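PDB 3RIQ: tailspike protein, which probably binds the lipopolysaccharide of the Salmonella host as a trimeric receptor-recognition spike and cleaves its O-antigen chains as an endorhamnosidase. Local coordinates for residues A[92-97]-A[122-127]; A[142-147]-A[185-190]; A[217-222]-A[241-246]; A[270-275]-A[318-323]. All blocks are in the same frame, centred on the assembly; numbering follows the deposited sequence. Where two conformers were deposited one is given.

Interaction 1. Residues A[92-97]-A[122-127]; sequences YTVYRF and YKPNVN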
loop_
_atom_site.group_PDB
_atom_site.type_symbol
_atom_site.label_atom_id
_atom_site.label_comp_id
_atom_site.label_asym_id
_atom_site.label_seq_id
_atom_site.Cartn_x
_atom_site.Cartn_y
_atom_site.Cartn_z
ATOM N N TYR A 92 -17.509 -36.267 -3.687
ATOM C CA TYR A 92 -16.776 -36.163 -4.945
ATOM C C TYR A 92 -16.458 -34.694 -5.177
ATOM O O TYR A 92 -17.344 -33.837 -5.049
ATOM C CB TYR A 92 -17.638 -36.693 -6.110
ATOM C CG TYR A 92 -17.789 -38.196 -6.078
ATOM C CD1 TYR A 92 -16.837 -39.027 -6.705
ATOM C CD2 TYR A 92 -18.854 -38.801 -5.416
ATOM C CE1 TYR A 92 -16.969 -40.426 -6.687
ATOM C CE2 TYR A 92 -18.975 -40.171 -5.378
ATOM C CZ TYR A 92 -18.032 -40.983 -6.009
ATOM O OH TYR A 92 -18.192 -42.357 -5.967
ATOM N N THR A 93 -15.190 -34.399 -5.488
ATOM C CA THR A 93 -14.805 -33.035 -5.830
ATOM C C THR A 93 -14.133 -32.978 -7.174
ATOM O O THR A 93 -13.500 -33.955 -7.607
ATOM C CB THR A 93 -13.872 -32.369 -4.788
ATOM O OG1 THR A 93 -12.592 -33.045 -4.749
ATOM C CG2 THR A 93 -14.540 -32.370 -3.396
ATOM N N VAL A 94 -14.285 -31.840 -7.850
ATOM C CA VAL A 94 -13.495 -31.532 -9.073
ATOM C C VAL A 94 -12.196 -30.807 -8.688
ATOM O O VAL A 94 -12.228 -29.926 -7.818
ATOM C CB VAL A 94 -14.347 -30.731 -10.122
ATOM C CG1 VAL A 94 -14.812 -29.344 -9.594
ATOM C CG2 VAL A 94 -13.557 -30.543 -11.424
ATOM N N TYR A 95 -11.062 -31.233 -9.256
ATOM C CA TYR A 95 -9.763 -30.659 -8.937
ATOM C C TYR A 95 -9.135 -30.132 -10.208
ATOM O O TYR A 95 -8.715 -30.910 -11.078
ATOM C CB TYR A 95 -8.870 -31.705 -8.269
ATOM C CG TYR A 95 -7.556 -31.113 -7.777
ATOM C CD1 TYR A 95 -7.551 -30.118 -6.802
ATOM C CD2 TYR A 95 -6.336 -31.558 -8.265
ATOM C CE1 TYR A 95 -6.362 -29.559 -6.362
ATOM C CE2 TYR A 95 -5.107 -31.015 -7.804
ATOM C CZ TYR A 95 -5.149 -29.999 -6.851
ATOM O OH TYR A 95 -3.992 -29.445 -6.374
ATOM N N ARG A 96 -9.095 -28.811 -10.342
ATOM C CA ARG A 96 -8.785 -28.201 -11.662
ATOM C C ARG A 96 -7.297 -27.876 -11.881
ATOM O O ARG A 96 -6.981 -26.984 -12.667
ATOM C CB ARG A 96 -9.612 -26.907 -11.833
ATOM C CG ARG A 96 -11.129 -27.141 -11.966
ATOM C CD ARG A 96 -11.891 -25.848 -12.163
ATOM N NE ARG A 96 -13.311 -26.071 -12.458
ATOM C CZ ARG A 96 -13.795 -26.464 -13.644
ATOM N NH1 ARG A 96 -12.975 -26.668 -14.681
ATOM N NH2 ARG A 96 -15.101 -26.647 -13.807
ATOM N N PHE A 97 -6.402 -28.580 -11.183
ATOM C CA PHE A 97 -4.967 -28.250 -11.193
ATOM C C PHE A 97 -4.094 -29.467 -11.442
ATOM O O PHE A 97 -4.438 -30.587 -11.086
ATOM C CB PHE A 97 -4.567 -27.506 -9.895
ATOM C CG PHE A 97 -5.432 -26.301 -9.654
ATOM C CD1 PHE A 97 -5.125 -25.067 -10.255
ATOM C CD2 PHE A 97 -6.630 -26.425 -8.922
ATOM C CE1 PHE A 97 -5.968 -23.967 -10.108
ATOM C CE2 PHE A 97 -7.482 -25.346 -8.767
ATOM C CZ PHE A 97 -7.149 -24.098 -9.376
ATOM N N TYR A 122 -13.538 -28.915 -5.078
ATOM C CA TYR A 122 -14.885 -28.546 -4.593
ATOM C C TYR A 122 -15.949 -29.365 -5.313
ATOM O O TYR A 122 -15.691 -29.949 -6.373
ATOM C CB TYR A 122 -15.124 -27.023 -4.765
ATOM C CG TYR A 122 -15.108 -26.567 -6.207
ATOM C CD1 TYR A 122 -16.263 -26.656 -6.996
ATOM C CD2 TYR A 122 -13.935 -26.032 -6.778
ATOM C CE1 TYR A 122 -16.265 -26.237 -8.348
ATOM C CE2 TYR A 122 -13.913 -25.634 -8.129
ATOM C CZ TYR A 122 -15.079 -25.740 -8.905
ATOM O OH TYR A 122 -15.058 -25.331 -10.219
ATOM N N LYS A 123 -17.152 -29.400 -4.753
ATOM C CA LYS A 123 -18.226 -30.191 -5.369
ATOM C C LYS A 123 -18.670 -29.613 -6.728
ATOM O O LYS A 123 -18.965 -28.437 -6.849
ATOM C CB LYS A 123 -19.440 -30.353 -4.444
ATOM C CG LYS A 123 -20.034 -29.061 -3.923
ATOM C CD LYS A 123 -21.566 -29.103 -3.935
ATOM C CE LYS A 123 -22.094 -27.965 -3.097
ATOM N NZ LYS A 123 -23.609 -27.951 -3.043
ATOM N N PRO A 124 -18.731 -30.456 -7.753
ATOM C CA PRO A 124 -19.188 -29.988 -9.053
ATOM C C PRO A 124 -20.596 -29.447 -8.996
ATOM O O PRO A 124 -21.438 -29.959 -8.234
ATOM C CB PRO A 124 -19.187 -31.253 -9.909
ATOM C CG PRO A 124 -18.288 -32.145 -9.279
ATOM C CD PRO A 124 -18.304 -31.859 -7.789
ATOM N N ASN A 125 -20.843 -28.411 -9.787
ATOM C CA ASN A 125 -22.126 -27.702 -9.768
ATOM C C ASN A 125 -22.397 -26.983 -11.085
ATOM O O ASN A 125 -21.592 -27.085 -12.016
ATOM C CB ASN A 125 -22.180 -26.700 -8.627
ATOM C CG ASN A 125 -21.226 -25.552 -8.826
ATOM O OD1 ASN A 125 -21.600 -24.480 -9.327
ATOM N ND2 ASN A 125 -19.975 -25.773 -8.479
ATOM N N VAL A 126 -23.504 -26.227 -11.147
ATOM C CA VAL A 126 -23.981 -25.624 -12.405
ATOM C C VAL A 126 -23.041 -24.608 -13.038
ATOM O O VAL A 126 -23.063 -24.430 -14.257
ATOM C CB VAL A 126 -25.402 -24.964 -12.263
ATOM C CG1 VAL A 126 -26.434 -25.992 -11.865
ATOM C CG2 VAL A 126 -25.393 -23.785 -11.285
ATOM N N ASN A 127 -22.241 -23.928 -12.215
ATOM C CA ASN A 127 -21.292 -22.963 -12.727
ATOM C C ASN A 127 -20.104 -23.646 -13.435
ATOM O O ASN A 127 -19.239 -22.957 -14.019
ATOM C CB ASN A 127 -20.809 -22.060 -11.575
ATOM C CG ASN A 127 -21.906 -21.123 -11.056
ATOM O OD1 ASN A 127 -22.840 -20.744 -11.789
ATOM N ND2 ASN A 127 -21.777 -20.723 -9.786
#

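Interaction 2. Residues A[142-147]-A[185-190]; sequences QVAGAT and IAWESG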
loop_
_atom_site.group_PDB
_atom_site.type_symbol
_atom_site.label_atom_id
_atom_site.label_comp_id
_atom_site.label_asym_id
_atom_site.label_seq_id
_atom_site.Cartn_x
_atom_site.Cartn_y
_atom_site.Cartn_z
ATOM N N GLN A 142 -25.108 -36.335 -5.043
ATOM C CA GLN A 142 -24.436 -36.633 -3.771
ATOM C C GLN A 142 -24.949 -35.764 -2.624
ATOM O O GLN A 142 -25.277 -34.608 -2.841
ATOM C CB GLN A 142 -22.922 -36.497 -3.916
ATOM C CG GLN A 142 -22.424 -35.083 -4.170
ATOM C CD GLN A 142 -20.920 -35.022 -4.170
ATOM O OE1 GLN A 142 -20.259 -35.860 -3.529
ATOM N NE2 GLN A 142 -20.355 -34.037 -4.891
ATOM N N VAL A 143 -24.992 -36.352 -1.421
ATOM C CA VAL A 143 -25.411 -35.696 -0.171
ATOM C C VAL A 143 -24.215 -35.657 0.777
ATOM O O VAL A 143 -23.740 -36.694 1.258
ATOM C CB VAL A 143 -26.572 -36.497 0.483
ATOM C CG1 VAL A 143 -26.994 -35.884 1.812
ATOM C CG2 VAL A 143 -27.753 -36.545 -0.458
ATOM N N ALA A 144 -23.741 -34.440 1.059
ATOM C CA ALA A 144 -22.509 -34.254 1.813
ATOM C C ALA A 144 -22.458 -32.792 2.234
ATOM O O ALA A 144 -23.272 -31.995 1.785
ATOM C CB ALA A 144 -21.270 -34.573 0.924
ATOM N N GLY A 145 -21.467 -32.454 3.057
ATOM C CA GLY A 145 -21.208 -31.049 3.441
ATOM C C GLY A 145 -21.904 -30.687 4.729
ATOM O O GLY A 145 -23.075 -31.011 4.896
ATOM N N ALA A 146 -21.183 -30.015 5.631
ATOM C CA ALA A 146 -21.691 -29.656 6.959
ATOM C C ALA A 146 -21.781 -28.134 7.057
ATOM O O ALA A 146 -20.744 -27.438 7.038
ATOM C CB ALA A 146 -20.728 -30.193 8.032
ATOM N N THR A 147 -23.004 -27.628 7.216
ATOM C CA THR A 147 -23.233 -26.183 7.366
ATOM C C THR A 147 -23.836 -25.866 8.720
ATOM O O THR A 147 -24.872 -26.453 9.113
ATOM C CB THR A 147 -24.187 -25.693 6.237
ATOM O OG1 THR A 147 -23.607 -26.048 4.977
ATOM C CG2 THR A 147 -24.385 -24.187 6.274
ATOM N N ILE A 185 -11.614 -25.754 4.841
ATOM C CA ILE A 185 -11.910 -26.264 3.500
ATOM C C ILE A 185 -13.425 -26.128 3.352
ATOM O O ILE A 185 -14.199 -26.858 4.037
ATOM C CB ILE A 185 -11.451 -27.710 3.359
ATOM C CG1 ILE A 185 -9.949 -27.817 3.667
ATOM C CG2 ILE A 185 -11.804 -28.241 1.971
ATOM C CD1 ILE A 185 -9.511 -29.184 4.043
ATOM N N ALA A 186 -13.865 -25.164 2.536
ATOM C CA ALA A 186 -15.278 -24.802 2.440
ATOM C C ALA A 186 -16.105 -25.828 1.677
ATOM O O ALA A 186 -15.554 -26.710 0.979
ATOM C CB ALA A 186 -15.382 -23.410 1.773
ATOM N N TRP A 187 -17.424 -25.745 1.839
ATOM C CA TRP A 187 -18.345 -26.615 1.070
ATOM C C TRP A 187 -18.985 -25.832 -0.110
ATOM O O TRP A 187 -18.791 -26.188 -1.273
ATOM C CB TRP A 187 -19.409 -27.174 2.017
ATOM C CG TRP A 187 -20.439 -28.014 1.322
ATOM C CD1 TRP A 187 -21.809 -27.851 1.358
ATOM C CD2 TRP A 187 -20.197 -29.170 0.496
ATOM N NE1 TRP A 187 -22.420 -28.840 0.611
ATOM C CE2 TRP A 187 -21.461 -29.662 0.080
ATOM C CE3 TRP A 187 -19.039 -29.851 0.094
ATOM C CZ2 TRP A 187 -21.595 -30.798 -0.739
ATOM C CZ3 TRP A 187 -19.164 -30.947 -0.717
ATOM C CH2 TRP A 187 -20.438 -31.436 -1.113
ATOM N N GLU A 188 -19.693 -24.752 0.213
ATOM C CA GLU A 188 -20.282 -23.847 -0.761
ATOM C C GLU A 188 -19.521 -22.516 -0.618
ATOM O O GLU A 188 -18.295 -22.494 -0.821
ATOM C CB GLU A 188 -21.813 -23.765 -0.560
ATOM C CG GLU A 188 -22.464 -25.074 -0.955
ATOM C CD GLU A 188 -23.900 -25.246 -0.510
ATOM O OE1 GLU A 188 -24.685 -25.740 -1.341
ATOM O OE2 GLU A 188 -24.237 -24.957 0.664
ATOM N N SER A 189 -20.199 -21.424 -0.304
ATOM C CA SER A 189 -19.458 -20.230 0.115
ATOM C C SER A 189 -18.962 -20.459 1.550
ATOM O O SER A 189 -19.645 -21.082 2.349
ATOM C CB SER A 189 -20.326 -18.989 -0.001
ATOM O OG SER A 189 -20.529 -18.648 -1.357
ATOM N N GLY A 190 -17.764 -19.980 1.875
ATOM C CA GLY A 190 -17.209 -20.277 3.220
ATOM C C GLY A 190 -17.998 -19.640 4.360
ATOM O O GLY A 190 -18.468 -20.339 5.285
HETATM O O HOH W 1 -22.797 -24.373 2.953
#

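Interaction 3. Residues A[217-222]-A[241-246]; sequences GSAVLF and YRVGES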
loop_
_atom_site.group_PDB
_atom_site.type_symbol
_atom_site.label_atom_id
_atom_site.label_comp_id
_atom_site.label_asym_id
_atom_site.label_seq_id
_atom_site.Cartn_x
_atom_site.Cartn_y
_atom_site.Cartn_z
ATOM N N GLY A 217 -18.464 -22.101 -3.832
ATOM C CA GLY A 217 -18.927 -20.713 -3.857
ATOM C C GLY A 217 -17.793 -19.697 -3.727
ATOM O O GLY A 217 -16.675 -19.908 -4.233
ATOM N N SER A 218 -18.068 -18.616 -2.991
ATOM C CA SER A 218 -17.107 -17.537 -2.805
ATOM C C SER A 218 -16.634 -17.596 -1.356
ATOM O O SER A 218 -17.384 -18.062 -0.485
ATOM C CB SER A 218 -17.747 -16.184 -3.147
ATOM O OG SER A 218 -18.194 -16.147 -4.507
ATOM N N ALA A 219 -15.406 -17.157 -1.050
ATOM C CA ALA A 219 -14.939 -17.388 0.317
ATOM C C ALA A 219 -15.857 -16.706 1.340
ATOM O O ALA A 219 -16.202 -17.304 2.387
ATOM C CB ALA A 219 -13.501 -16.951 0.508
ATOM N N VAL A 220 -16.252 -15.466 1.045
ATOM C CA VAL A 220 -17.235 -14.743 1.858
ATOM C C VAL A 220 -18.256 -14.189 0.908
ATOM O O VAL A 220 -17.889 -13.646 -0.151
ATOM C CB VAL A 220 -16.596 -13.588 2.691
ATOM C CG1 VAL A 220 -17.645 -12.986 3.617
ATOM C CG2 VAL A 220 -15.362 -14.078 3.485
ATOM N N LEU A 221 -19.546 -14.310 1.288
ATOM C CA LEU A 221 -20.659 -13.881 0.436
ATOM C C LEU A 221 -21.623 -13.000 1.238
ATOM O O LEU A 221 -22.026 -13.371 2.364
ATOM C CB LEU A 221 -21.396 -15.124 -0.088
ATOM C CG LEU A 221 -22.654 -14.839 -0.926
ATOM C CD1 LEU A 221 -22.268 -14.193 -2.244
ATOM C CD2 LEU A 221 -23.402 -16.111 -1.177
ATOM N N PHE A 222 -21.936 -11.825 0.699
ATOM C CA PHE A 222 -22.886 -10.862 1.321
ATOM C C PHE A 222 -24.205 -10.792 0.545
ATOM O O PHE A 222 -24.193 -10.673 -0.686
ATOM C CB PHE A 222 -22.291 -9.450 1.366
ATOM C CG PHE A 222 -21.093 -9.336 2.271
ATOM C CD1 PHE A 222 -21.236 -8.963 3.609
ATOM C CD2 PHE A 222 -19.821 -9.693 1.812
ATOM C CE1 PHE A 222 -20.130 -8.902 4.471
ATOM C CE2 PHE A 222 -18.715 -9.624 2.677
ATOM C CZ PHE A 222 -18.873 -9.248 3.995
ATOM N N TYR A 241 -8.446 -18.979 -1.312
ATOM C CA TYR A 241 -7.617 -19.886 -2.128
ATOM C C TYR A 241 -8.433 -20.915 -2.885
ATOM O O TYR A 241 -9.098 -21.761 -2.262
ATOM C CB TYR A 241 -6.653 -20.626 -1.182
ATOM C CG TYR A 241 -5.846 -21.747 -1.823
ATOM C CD1 TYR A 241 -4.955 -21.507 -2.895
ATOM C CD2 TYR A 241 -5.954 -23.055 -1.319
ATOM C CE1 TYR A 241 -4.202 -22.554 -3.456
ATOM C CE2 TYR A 241 -5.199 -24.119 -1.876
ATOM C CZ TYR A 241 -4.320 -23.838 -2.941
ATOM O OH TYR A 241 -3.536 -24.828 -3.507
ATOM N N ARG A 242 -8.407 -20.825 -4.208
ATOM C CA ARG A 242 -9.053 -21.838 -5.079
ATOM C C ARG A 242 -10.546 -22.091 -4.817
ATOM O O ARG A 242 -11.051 -23.252 -4.927
ATOM C CB ARG A 242 -8.261 -23.157 -5.060
ATOM C CG ARG A 242 -6.950 -23.006 -5.810
ATOM C CD ARG A 242 -6.153 -24.302 -5.743
ATOM N NE ARG A 242 -4.924 -24.207 -6.518
ATOM C CZ ARG A 242 -4.079 -25.218 -6.651
ATOM N NH1 ARG A 242 -4.397 -26.412 -6.115
ATOM N NH2 ARG A 242 -2.976 -25.070 -7.375
ATOM N N VAL A 243 -11.259 -21.014 -4.505
ATOM C CA VAL A 243 -12.716 -21.163 -4.417
ATOM C C VAL A 243 -13.326 -21.387 -5.814
ATOM O O VAL A 243 -12.754 -21.012 -6.856
ATOM C CB VAL A 243 -13.408 -19.978 -3.658
ATOM C CG1 VAL A 243 -12.755 -19.820 -2.302
ATOM C CG2 VAL A 243 -13.373 -18.690 -4.456
ATOM N N GLY A 244 -14.501 -22.012 -5.827
ATOM C CA GLY A 244 -15.166 -22.342 -7.108
ATOM C C GLY A 244 -15.857 -21.146 -7.781
ATOM O O GLY A 244 -16.152 -21.211 -9.000
ATOM N N GLU A 245 -16.092 -20.070 -7.031
ATOM C CA GLU A 245 -16.666 -18.861 -7.617
ATOM C C GLU A 245 -15.663 -17.713 -7.479
ATOM O O GLU A 245 -14.562 -17.790 -8.046
ATOM C CB GLU A 245 -18.082 -18.574 -7.057
ATOM C CG GLU A 245 -19.074 -19.626 -7.563
ATOM C CD GLU A 245 -20.538 -19.312 -7.286
ATOM O OE1 GLU A 245 -20.909 -18.117 -7.265
ATOM O OE2 GLU A 245 -21.325 -20.279 -7.117
ATOM N N SER A 246 -16.012 -16.660 -6.745
ATOM C CA SER A 246 -15.153 -15.477 -6.690
ATOM C C SER A 246 -14.479 -15.300 -5.319
ATOM O O SER A 246 -14.964 -15.798 -4.298
ATOM C CB SER A 246 -15.938 -14.239 -7.087
ATOM O OG SER A 246 -16.299 -14.274 -8.451
HETATM O O HOH W 2 -20.847 -17.356 -4.325
#

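Interaction 4. Residues A[270-275]-A[318-323]; sequences ITTIQC and RDCMGI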
loop_
_atom_site.group_PDB
_atom_site.type_symbol
_atom_site.label_atom_id
_atom_site.label_comp_id
_atom_site.label_asym_id
_atom_site.label_seq_id
_atom_site.Cartn_x
_atom_site.Cartn_y
_atom_site.Cartn_z
ATOM N N ILE A 270 -7.230 -8.288 0.620
ATOM C CA ILE A 270 -7.692 -9.601 0.242
ATOM C C ILE A 270 -6.700 -10.112 -0.787
ATOM O O ILE A 270 -6.377 -9.402 -1.736
ATOM C CB ILE A 270 -9.107 -9.562 -0.333
ATOM C CG1 ILE A 270 -10.087 -9.010 0.724
ATOM C CG2 ILE A 270 -9.524 -10.995 -0.857
ATOM C CD1 ILE A 270 -11.464 -8.711 0.223
ATOM N N THR A 271 -6.214 -11.334 -0.573
ATOM C CA THR A 271 -5.317 -12.040 -1.496
ATOM C C THR A 271 -6.113 -13.193 -2.073
ATOM O O THR A 271 -6.486 -14.109 -1.312
ATOM C CB THR A 271 -4.100 -12.635 -0.717
ATOM O OG1 THR A 271 -3.377 -11.563 -0.103
ATOM C CG2 THR A 271 -3.199 -13.456 -1.632
ATOM N N THR A 272 -6.354 -13.183 -3.385
ATOM C CA THR A 272 -7.140 -14.268 -4.013
ATOM C C THR A 272 -6.254 -15.034 -4.953
ATOM O O THR A 272 -5.642 -14.447 -5.856
ATOM C CB THR A 272 -8.340 -13.738 -4.786
ATOM O OG1 THR A 272 -9.163 -12.969 -3.912
ATOM C CG2 THR A 272 -9.156 -14.918 -5.360
ATOM N N ILE A 273 -6.139 -16.325 -4.702
ATOM C CA ILE A 273 -5.277 -17.193 -5.513
ATOM C C ILE A 273 -6.107 -18.224 -6.277
ATOM O O ILE A 273 -6.748 -19.064 -5.657
ATOM C CB ILE A 273 -4.278 -17.943 -4.589
ATOM C CG1 ILE A 273 -3.344 -16.929 -3.863
ATOM C CG2 ILE A 273 -3.476 -19.003 -5.406
ATOM C CD1 ILE A 273 -2.498 -17.521 -2.669
ATOM N N GLN A 274 -6.089 -18.166 -7.614
ATOM C CA GLN A 274 -6.690 -19.203 -8.478
ATOM C C GLN A 274 -8.156 -19.509 -8.177
ATOM O O GLN A 274 -8.557 -20.676 -8.165
ATOM C CB GLN A 274 -5.853 -20.478 -8.471
ATOM C CG GLN A 274 -4.477 -20.252 -9.106
ATOM C CD GLN A 274 -3.632 -21.516 -9.080
ATOM O OE1 GLN A 274 -3.539 -22.221 -8.046
ATOM N NE2 GLN A 274 -3.015 -21.825 -10.210
ATOM N N CYS A 275 -8.978 -18.479 -7.958
ATOM C CA CYS A 275 -10.448 -18.739 -7.953
ATOM C C CYS A 275 -10.914 -19.005 -9.396
ATOM O O CYS A 275 -10.221 -18.643 -10.362
ATOM C CB CYS A 275 -11.232 -17.590 -7.325
ATOM S SG CYS A 275 -11.065 -16.000 -8.202
ATOM N N ARG A 318 -4.077 -13.543 -8.091
ATOM C CA ARG A 318 -3.107 -14.225 -8.974
ATOM C C ARG A 318 -3.732 -15.413 -9.670
ATOM O O ARG A 318 -4.269 -16.325 -9.003
ATOM C CB ARG A 318 -1.867 -14.679 -8.175
ATOM C CG ARG A 318 -0.735 -15.210 -9.071
ATOM C CD ARG A 318 0.376 -16.001 -8.293
ATOM N NE ARG A 318 -0.077 -17.359 -7.904
ATOM C CZ ARG A 318 -0.064 -18.417 -8.714
ATOM N NH1 ARG A 318 0.346 -18.269 -9.968
ATOM N NH2 ARG A 318 -0.497 -19.617 -8.286
ATOM N N ASP A 319 -3.617 -15.418 -11.002
ATOM C CA ASP A 319 -4.007 -16.564 -11.854
ATOM C C ASP A 319 -5.491 -16.977 -11.645
ATOM O O ASP A 319 -5.829 -18.176 -11.646
ATOM C CB ASP A 319 -3.023 -17.746 -11.603
ATOM C CG ASP A 319 -3.011 -18.788 -12.719
ATOM O OD1 ASP A 319 -3.410 -18.494 -13.882
ATOM O OD2 ASP A 319 -2.576 -19.936 -12.417
ATOM N N CYS A 320 -6.358 -15.979 -11.502
ATOM C CA CYS A 320 -7.780 -16.215 -11.417
ATOM C C CYS A 320 -8.346 -16.456 -12.811
ATOM O O CYS A 320 -7.935 -15.797 -13.770
ATOM C CB CYS A 320 -8.446 -15.011 -10.760
ATOM S SG CYS A 320 -7.912 -14.834 -8.989
ATOM N N MET A 321 -9.259 -17.433 -12.928
ATOM C CA MET A 321 -9.762 -17.823 -14.234
ATOM C C MET A 321 -10.717 -16.801 -14.853
ATOM O O MET A 321 -10.849 -16.728 -16.096
ATOM C CB MET A 321 -10.397 -19.208 -14.126
ATOM C CG MET A 321 -10.906 -19.819 -15.434
ATOM S SD MET A 321 -9.700 -19.950 -16.792
ATOM C CE MET A 321 -8.664 -21.321 -16.237
ATOM N N GLY A 322 -11.339 -15.987 -13.999
ATOM C CA GLY A 322 -12.230 -14.911 -14.428
ATOM C C GLY A 322 -11.470 -13.588 -14.524
ATOM O O GLY A 322 -10.296 -13.525 -14.978
ATOM N N ILE A 323 -12.151 -12.518 -14.111
ATOM C CA ILE A 323 -11.583 -11.172 -14.132
ATOM C C ILE A 323 -10.722 -10.988 -12.892
ATOM O O ILE A 323 -11.034 -11.513 -11.826
ATOM C CB ILE A 323 -12.724 -10.130 -14.224
ATOM C CG1 ILE A 323 -13.475 -10.322 -15.557
ATOM C CG2 ILE A 323 -12.213 -8.677 -14.080
ATOM C CD1 ILE A 323 -14.766 -9.486 -15.666
#

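Interaction 1. Residues A[92-97]-A[122-127]
Arg96 NE donates to the phenol oxygen of Tyr122 in a nearly straight bond (NE to OH 2.9 Å, 170° at the hydrogen), with the oxygen lying in the guanidinium plane. The long arm from CG to NE is extended, and the guanidinium and phenol planes stand 34° apart. Asp128 ties the two groups together again, since its OD1 shares a hydrogen bond with Tyr122 OH and forms a salt bridge with Arg96 NH2, while Asp130 pairs with NH1. The guanidinium is thus held in rotation by three partners and its positive charge is probably well balanced. Behind this polar end, the backbones of Val94 and Tyr122 bond both ways: Val94 N to Tyr122 O at 2.8 Å, and Tyr122 N to Val94 O at 3.2 Å. The Tyr122 ring swings back over Val94 because its CG sits between the backbone N and the carbonyl carbon (chi1 63°). Val94 CG1 then lies over one ring face, 3.8 Å from the ring centroid, in a CH-pi contact. Further out, Pro124 CD rests 3.5 Å from Tyr92 O, and Pro124 CG approaches Val94 CB more loosely. Beyond the proline, Asn125 OD1 accepts from Asn127 N in an Asx turn. The whole is a single antiparallel bridge of the hydrogen-bonded type, within the long excursion that leaves the right-handed parallel beta-helix between strands 79-87 and 146-151.

Interaction 2. Residues A[142-147]-A[185-190]
Trp187 reaches Gly145 because its CG stands anti to the backbone N (chi1 177°), which carries the indole out toward the 142-147 backbone, and chi2 of -125° turns one ring face to that chain. Gly145 CA sits almost squarely over the five-membered ring, 3.5 Å from its centroid and 7° off the normal, a close CH-pi contact. With no side chain on Gly145, the backbone itself lies flat against the indole. Alongside, the six-membered ring is met by Ala144, whose CB lies 3.8 Å from Trp187 CH2 and whose carbonyl oxygen comes within 3.3 Å of CZ2. No direct hydrogen bond joins the segments. Instead, one water spans the exposed end: it lies 2.7 Å from Thr147 OG1 and donates to Glu188 OE2 at 2.8 Å, while sitting level with the indole at its edge. The other carboxylate oxygen of Glu188 takes a salt bridge from Lys123, whose side chain also packs on Trp187 together with Pro91. Strand 146-151, which begins at Ala146, runs between strands 67-72 and 166-171, and strand 166-171 in turn pairs with strand 184-194. The indole therefore projects from a corner of strand 184-194, two strands along the beta-helix, to cover the approach to strand 146-151.

Interaction 3. Residues A[217-222]-A[241-246]
Gly217 and Glu245 meet in a buried contact between two corners of the beta-helix, each made of non-strand residues: 217-219 lead into strand 220-223, while the turn formed by residues 242-246 bends away from strand 238-241 toward strand 249-250. Glu245 N bonds to Gly217 O at 2.9 Å, coming from well above the carbonyl plane, 48° out of it. Gly217 O also lies 3.3 Å from Val243 CB, so it is enclosed by a donor on one part and hydrocarbon on another. One residue on, Ser218 OG stands anti to its carbonyl carbon (chi1 -60°) and from there accepts from Ser246 N at 3.2 Å. A side chain thus takes a place that a backbone oxygen would fill in a regular strand pair. In a right-handed parallel beta-helix such turns recur one coil above the other, and here the matched residues, Gly217 with Glu245 and Ser218 with Ser246, keep both CA pairs 4.8 Å apart. On the inner side, Ala219 CB touches Val243 CG1 at 4.1 Å, and Val243 also packs on Cys275 of the following coil. Toward the surface, Glu245 has two conformers; in one the extended chain passes alongside Gly217 CA, and its weak bond from a water that lies 2.9 Å from Ser218 OG is accordingly doubtful. Ser246 OG turns to another partner, accepting from the backbone N of Asp278.

Interaction 4. Residues A[270-275]-A[318-323]
Thr272, Gln274 and Cys275 bind the 318-323 chain closely through the backbone. Arg318 N donates to Thr272 O and Gln274 N to Arg318 O, each at 2.9 Å and nearly along the C=O axis, the pattern of a parallel bridge between Ile273 and Arg318. Past the strand ends both chains make the same turn, Gln274 and Asp319 each taking positive phi and psi, and the match resumes with Met321 N to Cys275 O, a straight bond of 174° at the hydrogen. Inside this turn Cys275 SG and Cys320 SG face each other at 3.5 Å, too far apart for a disulfide, and Thr272 CG2 lies 3.8 Å from Cys320 SG. The far side is held less tightly. Arg318, partly exposed and bent at chi3, lays its NH2 beside the Gln274 amide at 3.8 Å from CD, with the two planes 45° apart and no bond between them; Ile273 CG2 is farther still. Arg318 NH1 pairs instead with Glu341, and the Arg318 side chain packs on Ile333 of the second subunit. Between these two regions, Gln274 NE2 donates to Asp319 OD2 at 2.9 Å, on the anti side of the carboxylate and 30° out of its plane. The amide is gripped from both ends, as OE1 accepts from Arg242 and NE2 also reaches Gly101 O. Asp319 OD1 meets His343 and Lys366, so the buried carboxylate is probably kept negative by the positive and donor groups around it, while the two sulfurs in contact give the neighbouring turn an apolar lining.

Following the chain, interaction 1 closes the 98-121 loop within the excursion between strands 79-87 and 146-151. Interaction 2 then reaches across one intervening strand, 166-171, while interactions 3 and 4 join successive coils of the beta-helix. All four run in series, with none nested or crossed. Interaction 1 lies against the flank of the helix and touches the other three: Tyr92 N meets Gln142 OE1 of interaction 2, Tyr95 bonds to Arg242 of interaction 3, and Phe97 packs on Gln274 of interaction 4. Interaction 2 hands on to 3 through Ser189 and Ser218, and 3 to 4 through Arg242 N and Ile273 O. Interactions 2 and 4, with centres about 21 Å apart, do not touch.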